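Long-range contact in acetylserotonin O-methyltransferase (Homo sapiens, PDB 4A6D), which transfers a methyl group from S-adenosylmethionine to N-acetylserotonin, forming melatonin, and works as a homodimer: residues A[185-197]-A[208-222]. Sequence-based numbering, arbitrary orientation.
With SAM (S-adenosylmethionine), chain D.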
loop_
_atom_site.group_PDB
_atom_site.type_symbol
_atom_site.label_atom_id
_atom_site.label_comp_id
_atom_site.label_asym_id
_atom_site.label_seq_id
_atom_site.Cartn_x
_atom_site.Cartn_y
_atom_site.Cartn_z
ATOM N N ASP A 185 -1.922 20.083 28.153
ATOM C CA ASP A 185 -1.978 19.142 27.020
ATOM C C ASP A 185 -1.664 17.754 27.558
ATOM O O ASP A 185 -0.504 17.449 27.858
ATOM C CB ASP A 185 -1.020 19.526 25.874
ATOM C CG ASP A 185 -1.327 18.826 24.556
ATOM O OD1 ASP A 185 -2.262 17.990 24.526
ATOM O OD2 ASP A 185 -0.613 19.087 23.560
ATOM N N LEU A 186 -2.725 16.957 27.785
ATOM C CA LEU A 186 -2.613 15.608 28.352
ATOM C C LEU A 186 -2.189 14.664 27.288
ATOM O O LEU A 186 -2.944 14.440 26.340
ATOM C CB LEU A 186 -3.953 15.166 28.949
ATOM C CG LEU A 186 -4.403 15.887 30.199
ATOM C CD1 LEU A 186 -5.850 15.654 30.421
ATOM C CD2 LEU A 186 -3.629 15.420 31.401
ATOM N N GLY A 187 -0.975 14.145 27.405
ATOM C CA GLY A 187 -0.408 13.270 26.384
ATOM C C GLY A 187 0.118 14.157 25.281
ATOM O O GLY A 187 -0.002 13.825 24.108
ATOM N N GLY A 188 0.651 15.314 25.672
ATOM C CA GLY A 188 1.142 16.340 24.757
ATOM C C GLY A 188 2.380 16.024 23.946
ATOM O O GLY A 188 2.741 16.808 23.063
ATOM N N GLY A 189 3.046 14.907 24.262
ATOM C CA GLY A 189 4.244 14.444 23.561
ATOM C C GLY A 189 5.400 15.423 23.600
ATOM O O GLY A 189 5.768 15.917 24.670
ATOM N N ALA A 190 5.944 15.744 22.411
ATOM C CA ALA A 190 7.068 16.676 22.219
ATOM C C ALA A 190 6.701 18.147 22.502
ATOM O O ALA A 190 7.601 18.975 22.657
ATOM C CB ALA A 190 7.629 16.533 20.811
ATOM N N GLY A 191 5.394 18.442 22.549
ATOM C CA GLY A 191 4.854 19.772 22.815
ATOM C C GLY A 191 4.635 20.669 21.611
ATOM O O GLY A 191 4.549 21.889 21.768
ATOM N N ALA A 192 4.541 20.074 20.398
ATOM C CA ALA A 192 4.342 20.795 19.139
ATOM C C ALA A 192 3.034 21.597 19.148
ATOM O O ALA A 192 3.051 22.801 18.868
ATOM C CB ALA A 192 4.359 19.826 17.975
ATOM N N LEU A 193 1.919 20.938 19.524
ATOM C CA LEU A 193 0.610 21.563 19.614
ATOM C C LEU A 193 0.619 22.694 20.656
ATOM O O LEU A 193 0.098 23.774 20.387
ATOM C CB LEU A 193 -0.468 20.502 19.903
ATOM C CG LEU A 193 -1.920 20.860 19.559
ATOM C CD1 LEU A 193 -2.103 21.207 18.063
ATOM C CD2 LEU A 193 -2.840 19.745 19.960
ATOM N N ALA A 194 1.293 22.475 21.805
ATOM C CA ALA A 194 1.424 23.476 22.868
ATOM C C ALA A 194 2.216 24.685 22.385
ATOM O O ALA A 194 1.839 25.799 22.702
ATOM C CB ALA A 194 2.091 22.869 24.078
ATOM N N LYS A 195 3.290 24.480 21.603
ATOM C CA LYS A 195 4.101 25.561 21.032
ATOM C C LYS A 195 3.217 26.447 20.148
ATOM O O LYS A 195 3.295 27.675 20.248
ATOM C CB LYS A 195 5.282 24.999 20.215
ATOM C CG LYS A 195 6.606 24.897 20.982
ATOM C CD LYS A 195 7.625 23.979 20.265
ATOM C CE LYS A 195 9.074 24.324 20.556
ATOM N NZ LYS A 195 10.009 23.243 20.137
ATOM N N GLU A 196 2.339 25.819 19.342
ATOM C CA GLU A 196 1.399 26.487 18.442
ATOM C C GLU A 196 0.346 27.223 19.239
ATOM O O GLU A 196 0.047 28.383 18.941
ATOM C CB GLU A 196 0.748 25.468 17.485
ATOM C CG GLU A 196 -0.311 26.048 16.558
ATOM C CD GLU A 196 0.190 26.861 15.384
ATOM O OE1 GLU A 196 0.829 26.268 14.484
ATOM O OE2 GLU A 196 -0.125 28.071 15.323
ATOM N N CYS A 197 -0.196 26.559 20.268
ATOM C CA CYS A 197 -1.209 27.116 21.158
ATOM C C CYS A 197 -0.773 28.436 21.809
ATOM O O CYS A 197 -1.534 29.407 21.793
ATOM C CB CYS A 197 -1.623 26.085 22.197
ATOM S SG CYS A 197 -3.300 26.310 22.815
ATOM N N VAL A 208 2.689 20.619 29.398
ATOM C CA VAL A 208 2.643 19.402 28.587
ATOM C C VAL A 208 2.758 18.221 29.565
ATOM O O VAL A 208 3.740 18.123 30.307
ATOM C CB VAL A 208 3.705 19.367 27.456
ATOM C CG1 VAL A 208 3.676 18.038 26.710
ATOM C CG2 VAL A 208 3.504 20.522 26.470
ATOM N N PHE A 209 1.717 17.377 29.624
ATOM C CA PHE A 209 1.694 16.196 30.489
ATOM C C PHE A 209 1.906 14.917 29.677
ATOM O O PHE A 209 1.206 14.666 28.700
ATOM C CB PHE A 209 0.389 16.118 31.299
ATOM C CG PHE A 209 0.390 15.067 32.385
ATOM C CD1 PHE A 209 0.084 13.738 32.094
ATOM C CD2 PHE A 209 0.728 15.397 33.692
ATOM C CE1 PHE A 209 0.090 12.774 33.096
ATOM C CE2 PHE A 209 0.713 14.436 34.698
ATOM C CZ PHE A 209 0.386 13.135 34.399
ATOM N N ASP A 210 2.869 14.101 30.087
ATOM C CA ASP A 210 3.158 12.836 29.419
ATOM C C ASP A 210 3.952 11.910 30.328
ATOM O O ASP A 210 4.307 12.304 31.440
ATOM C CB ASP A 210 3.845 13.055 28.050
ATOM C CG ASP A 210 3.353 12.092 26.976
ATOM O OD1 ASP A 210 3.600 10.873 27.119
ATOM O OD2 ASP A 210 2.757 12.568 25.965
ATOM N N ILE A 211 4.207 10.669 29.866
ATOM C CA ILE A 211 4.945 9.666 30.622
ATOM C C ILE A 211 6.410 10.109 30.756
ATOM O O ILE A 211 6.928 10.726 29.803
ATOM C CB ILE A 211 4.784 8.229 30.021
ATOM C CG1 ILE A 211 5.443 8.096 28.638
ATOM C CG2 ILE A 211 3.309 7.788 30.010
ATOM C CD1 ILE A 211 5.806 6.697 28.215
ATOM N N PRO A 212 7.061 9.808 31.930
ATOM C CA PRO A 212 8.463 10.216 32.162
ATOM C C PRO A 212 9.457 10.083 31.028
ATOM O O PRO A 212 10.309 10.953 30.900
ATOM C CB PRO A 212 8.881 9.337 33.334
ATOM C CG PRO A 212 7.623 9.187 34.124
ATOM C CD PRO A 212 6.513 9.119 33.125
ATOM N N GLU A 213 9.371 8.994 30.238
ATOM C CA GLU A 213 10.248 8.688 29.112
ATOM C C GLU A 213 10.066 9.687 27.946
ATOM O O GLU A 213 11.043 10.023 27.263
ATOM C CB GLU A 213 9.987 7.243 28.626
ATOM C CG GLU A 213 10.184 6.180 29.707
ATOM C CD GLU A 213 8.954 5.730 30.483
ATOM O OE1 GLU A 213 8.230 6.589 31.049
ATOM O OE2 GLU A 213 8.738 4.498 30.552
ATOM N N VAL A 214 8.807 10.144 27.716
ATOM C CA VAL A 214 8.479 11.101 26.662
ATOM C C VAL A 214 8.962 12.497 27.061
ATOM O O VAL A 214 9.622 13.163 26.270
ATOM C CB VAL A 214 6.976 11.049 26.252
ATOM C CG1 VAL A 214 6.575 12.245 25.385
ATOM C CG2 VAL A 214 6.658 9.737 25.537
ATOM N N VAL A 215 8.688 12.905 28.298
ATOM C CA VAL A 215 9.091 14.209 28.840
ATOM C C VAL A 215 10.629 14.410 28.755
ATOM O O VAL A 215 11.081 15.464 28.291
ATOM C CB VAL A 215 8.489 14.423 30.256
ATOM C CG1 VAL A 215 9.050 15.670 30.942
ATOM C CG2 VAL A 215 6.959 14.481 30.186
ATOM N N TRP A 216 11.409 13.358 29.111
ATOM C CA TRP A 216 12.871 13.358 29.099
ATOM C C TRP A 216 13.367 13.515 27.678
ATOM O O TRP A 216 14.167 14.412 27.424
ATOM C CB TRP A 216 13.422 12.101 29.797
ATOM C CG TRP A 216 14.923 12.019 29.909
ATOM C CD1 TRP A 216 15.765 11.325 29.088
ATOM C CD2 TRP A 216 15.745 12.578 30.948
ATOM N NE1 TRP A 216 17.062 11.421 29.547
ATOM C CE2 TRP A 216 17.081 12.201 30.674
ATOM C CE3 TRP A 216 15.483 13.364 32.087
ATOM C CZ2 TRP A 216 18.155 12.589 31.494
ATOM C CZ3 TRP A 216 16.547 13.734 32.910
ATOM C CH2 TRP A 216 17.864 13.358 32.605
ATOM N N THR A 217 12.821 12.712 26.740
ATOM C CA THR A 217 13.145 12.761 25.306
ATOM C C THR A 217 12.796 14.139 24.706
ATOM O O THR A 217 13.591 14.680 23.931
ATOM C CB THR A 217 12.448 11.609 24.556
ATOM O OG1 THR A 217 12.810 10.369 25.151
ATOM C CG2 THR A 217 12.798 11.570 23.090
ATOM N N ALA A 218 11.620 14.696 25.072
ATOM C CA ALA A 218 11.155 16.007 24.613
ATOM C C ALA A 218 12.142 17.117 24.987
ATOM O O ALA A 218 12.502 17.920 24.129
ATOM C CB ALA A 218 9.771 16.313 25.171
ATOM N N LYS A 219 12.627 17.118 26.241
ATOM C CA LYS A 219 13.587 18.111 26.729
ATOM C C LYS A 219 14.988 17.919 26.132
ATOM O O LYS A 219 15.680 18.902 25.880
ATOM C CB LYS A 219 13.609 18.137 28.262
ATOM C CG LYS A 219 12.271 18.580 28.847
ATOM C CD LYS A 219 12.223 18.504 30.365
ATOM C CE LYS A 219 12.349 19.861 31.013
ATOM N NZ LYS A 219 11.153 20.715 30.772
ATOM N N GLN A 220 15.373 16.665 25.859
ATOM C CA GLN A 220 16.678 16.315 25.290
ATOM C C GLN A 220 16.811 16.559 23.783
ATOM O O GLN A 220 17.926 16.777 23.311
ATOM C CB GLN A 220 17.026 14.849 25.592
ATOM C CG GLN A 220 17.494 14.590 27.024
ATOM C CD GLN A 220 18.127 13.223 27.205
ATOM O OE1 GLN A 220 19.021 13.040 28.040
ATOM N NE2 GLN A 220 17.661 12.215 26.461
ATOM N N HIS A 221 15.702 16.488 23.028
ATOM C CA HIS A 221 15.735 16.633 21.567
ATOM C C HIS A 221 14.996 17.842 20.958
ATOM O O HIS A 221 15.128 18.083 19.755
ATOM C CB HIS A 221 15.341 15.307 20.891
ATOM C CG HIS A 221 16.323 14.198 21.147
ATOM N ND1 HIS A 221 16.318 13.486 22.337
ATOM C CD2 HIS A 221 17.326 13.735 20.368
ATOM C CE1 HIS A 221 17.306 12.612 22.236
ATOM N NE2 HIS A 221 17.941 12.725 21.073
ATOM N N PHE A 222 14.248 18.610 21.780
ATOM C CA PHE A 222 13.491 19.790 21.337
ATOM C C PHE A 222 13.757 20.955 22.302
ATOM O O PHE A 222 13.623 20.773 23.519
ATOM C CB PHE A 222 11.979 19.471 21.239
ATOM C CG PHE A 222 11.621 18.226 20.453
ATOM C CD1 PHE A 222 11.586 16.978 21.069
ATOM C CD2 PHE A 222 11.299 18.303 19.103
ATOM C CE1 PHE A 222 11.267 15.824 20.341
ATOM C CE2 PHE A 222 10.970 17.150 18.378
ATOM C CZ PHE A 222 10.949 15.919 19.003
HETATM N N SAM D . -1.083 14.639 21.660
HETATM C CA SAM D . 0.019 14.269 20.746
HETATM C C SAM D . -0.218 14.480 19.236
HETATM O O SAM D . -1.360 14.433 18.828
HETATM O OXT SAM D . 0.715 14.697 18.398
HETATM C CB SAM D . 0.413 12.855 21.091
HETATM C CG SAM D . -0.641 11.811 20.703
HETATM S SD SAM D . 0.042 10.156 21.077
HETATM C CE SAM D . -1.036 9.148 20.145
HETATM C "C5'" SAM D . -0.691 9.744 22.695
HETATM C "C4'" SAM D . 0.222 10.406 23.738
HETATM O "O4'" SAM D . -0.292 9.987 24.989
HETATM C "C3'" SAM D . 1.713 9.900 23.649
HETATM O "O3'" SAM D . 2.637 11.000 23.630
HETATM C "C2'" SAM D . 1.825 8.975 24.906
HETATM O "O2'" SAM D . 3.107 8.843 25.522
HETATM C "C1'" SAM D . 0.824 9.658 25.856
HETATM N N9 SAM D . 0.353 8.758 26.930
HETATM C C8 SAM D . -0.085 7.445 26.779
HETATM N N7 SAM D . -0.436 6.959 27.932
HETATM C C5 SAM D . -0.192 7.904 28.923
HETATM C C6 SAM D . -0.334 7.966 30.322
HETATM N N6 SAM D . -0.884 6.911 30.971
HETATM N N1 SAM D . -0.014 9.132 30.988
HETATM C C2 SAM D . 0.531 10.178 30.350
HETATM N N3 SAM D . 0.688 10.140 29.019
HETATM C C4 SAM D . 0.300 9.085 28.275
#
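V208 packs its two methyls against G188 and A194, in and just after the glycine-rich loop that follows strand 182-186 in the Rossmann-like fold of class I methyltransferases. V208 CG1, anti to the backbone N (chi1 176°), reaches the loop at G188 CA, 3.6 Å away. V208 CG2 meets A194 CB on helix 192-200 at 3.6 Å. A CB on G188 would run into V208 CG1. Next along the parallel strand, F209 N bonds to D185 O. F209 O takes two donors, G187 N and G188 N, which ties the start of the loop to the neighbouring strand. G187 O in turn accepts from SAM N. The F209 ring lies obliquely to L186 CD2 and to C2 of the SAM adenine. D210 ends the strand and holds the SAM ribose. D210 OD1 accepts from SAM O2' (2.6 Å) and D210 OD2 from SAM O3' (2.8 Å). G189 N also bonds to D210 OD2, at 2.9 Å, from the anti side and 27° out of the carboxylate plane. I211 N bonds to OD1, so both oxygens are gripped twice. With an alanine here, both ribose hydroxyls, G189 N and I211 N would probably lose their acceptors. On helix 212-221, V214 CG1 touches G189 CA and A218 CB sits against A190 CA. Just past the helix, the F222 ring receives A190 CB over one face, a CH-pi contact 3.9 Å from the ring centroid.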